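Local structure of inner membrane lipoprotein SadB (Salmonella enterica, 4C47) at residues 125-130 with 181-186. The protein is a trimeric inner membrane lipoprotein required for proper surface expression of the autotransporter adhesin SadA, and could take part directly in its biogenesis. Residues are numbered along the deposited sequence; the frame is centred on the assembly and turned at random.
Sequences FNMTWG and LKIGID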
# COMPACT_ATOMS: atom_id res chain seq x y z
N PHE A 125 12.84 -23.22 5.09
CA PHE A 125 12.15 -22.34 6.02
C PHE A 125 13.04 -21.21 6.52
O PHE A 125 14.10 -21.45 7.08
CB PHE A 125 11.61 -23.14 7.21
CG PHE A 125 10.67 -24.25 6.82
CD1 PHE A 125 9.32 -24.01 6.64
CD2 PHE A 125 11.15 -25.54 6.62
CE1 PHE A 125 8.46 -25.03 6.28
CE2 PHE A 125 10.30 -26.56 6.26
CZ PHE A 125 8.95 -26.31 6.09
N ASN A 126 12.61 -19.97 6.31
CA ASN A 126 13.29 -18.84 6.92
C ASN A 126 12.76 -18.66 8.33
O ASN A 126 11.55 -18.52 8.53
CB ASN A 126 13.09 -17.57 6.09
CG ASN A 126 13.77 -17.64 4.74
OD1 ASN A 126 14.79 -18.31 4.58
ND2 ASN A 126 13.21 -16.95 3.76
N MET A 127 13.65 -18.69 9.32
CA MET A 127 13.21 -18.62 10.71
C MET A 127 13.95 -17.56 11.52
O MET A 127 15.17 -17.42 11.41
CB MET A 127 13.34 -19.98 11.39
CG MET A 127 12.40 -21.04 10.83
SD MET A 127 12.57 -22.61 11.68
CE MET A 127 14.34 -22.86 11.57
N THR A 128 13.20 -16.83 12.33
CA THR A 128 13.75 -15.83 13.24
C THR A 128 13.10 -16.03 14.59
O THR A 128 11.89 -16.20 14.67
CB THR A 128 13.46 -14.41 12.74
OG1 THR A 128 13.98 -14.25 11.41
CG2 THR A 128 14.10 -13.37 13.66
N TRP A 129 13.88 -16.02 15.66
CA TRP A 129 13.30 -16.30 16.97
C TRP A 129 13.97 -15.55 18.11
O TRP A 129 15.09 -15.07 17.98
CB TRP A 129 13.34 -17.81 17.27
CG TRP A 129 14.72 -18.36 17.38
CD1 TRP A 129 15.42 -18.59 18.53
CD2 TRP A 129 15.58 -18.76 16.30
NE1 TRP A 129 16.66 -19.11 18.24
CE2 TRP A 129 16.78 -19.22 16.88
CE3 TRP A 129 15.44 -18.77 14.91
CZ2 TRP A 129 17.84 -19.69 16.11
CZ3 TRP A 129 16.50 -19.24 14.15
CH2 TRP A 129 17.68 -19.69 14.75
N GLY A 130 13.26 -15.45 19.23
CA GLY A 130 13.84 -14.82 20.40
C GLY A 130 12.82 -14.44 21.45
O GLY A 130 11.74 -15.03 21.54
N LEU A 181 8.51 -16.33 17.50
CA LEU A 181 8.91 -17.13 16.36
C LEU A 181 8.27 -16.59 15.09
O LEU A 181 7.06 -16.44 15.00
CB LEU A 181 8.54 -18.60 16.56
CG LEU A 181 8.91 -19.54 15.41
CD1 LEU A 181 10.41 -19.48 15.12
CD2 LEU A 181 8.48 -20.96 15.72
N LYS A 182 9.12 -16.29 14.11
CA LYS A 182 8.70 -15.83 12.81
C LYS A 182 9.17 -16.86 11.80
O LYS A 182 10.36 -17.15 11.71
CB LYS A 182 9.35 -14.48 12.51
CG LYS A 182 9.06 -13.91 11.13
CD LYS A 182 10.04 -12.79 10.83
CE LYS A 182 9.46 -11.76 9.87
NZ LYS A 182 10.35 -10.57 9.75
N ILE A 183 8.23 -17.41 11.04
CA ILE A 183 8.57 -18.46 10.09
C ILE A 183 7.96 -18.22 8.70
O ILE A 183 6.76 -17.96 8.57
CB ILE A 183 8.20 -19.85 10.63
CG1 ILE A 183 8.55 -20.94 9.62
CG2 ILE A 183 6.72 -19.92 11.02
CD1 ILE A 183 8.41 -22.35 10.15
N GLY A 184 8.80 -18.31 7.68
CA GLY A 184 8.37 -18.12 6.31
C GLY A 184 8.88 -19.19 5.36
O GLY A 184 9.76 -19.99 5.71
N ILE A 185 8.32 -19.22 4.16
CA ILE A 185 8.66 -20.23 3.16
C ILE A 185 9.61 -19.71 2.08
O ILE A 185 9.32 -18.71 1.42
CB ILE A 185 7.40 -20.77 2.46
CG1 ILE A 185 6.47 -21.43 3.47
CG2 ILE A 185 7.77 -21.75 1.37
CD1 ILE A 185 7.07 -22.65 4.12
N ASP A 186 10.73 -20.39 1.91
CA ASP A 186 11.61 -20.14 0.77
C ASP A 186 11.21 -21.10 -0.35
O ASP A 186 11.10 -22.31 -0.14
CB ASP A 186 13.08 -20.32 1.15
CG ASP A 186 14.02 -19.68 0.15
OD1 ASP A 186 13.81 -19.84 -1.07
OD2 ASP A 186 14.98 -19.00 0.59
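Ile-183 leans against both Phe-125 and Met-127, and its side chain is worth following outward. Ile-183 CB sits 4.2 Å from Asn-126 O, the carbonyl that also accepts the amide of its neighbour Gly-184. Ile-183 CG1, anti to the backbone N (chi1 180°), lies alongside Met-127 CG at 4.0 Å, and the extended chain then carries Ile-183 CD1 to Phe-125 CD1, also 4.0 Å away. Ile-185 comes from the opposite side of the ring plane, its CD1 3.5 Å from Phe-125 CE1. Farther along this face, Leu-181 CD1 packs on Trp-129 CB.

Four backbone bonds hold the register, paired at Asn-126 with Gly-184 and at Thr-128 with Lys-182. The straightest runs from Lys-182 N to Thr-128 O (2.8 Å, 168°); that from Asn-126 N to Gly-184 O is more bent (142°). The other face is polar and partly exposed: Thr-128 and Lys-182 meet CB to CB, while Lys-151 bridges Asn-126 OD1 and Asp-186 OD2, and Glu-188 N bonds Asp-186 OD1. Phe-125, Met-127, Trp-129 and Leu-181 instead touch strands 105-114 or 164-171 of the second sheet. Such alternation, apolar face turned to the other sheet, is characteristic of a beta-sandwich, here the globular C-terminal domain.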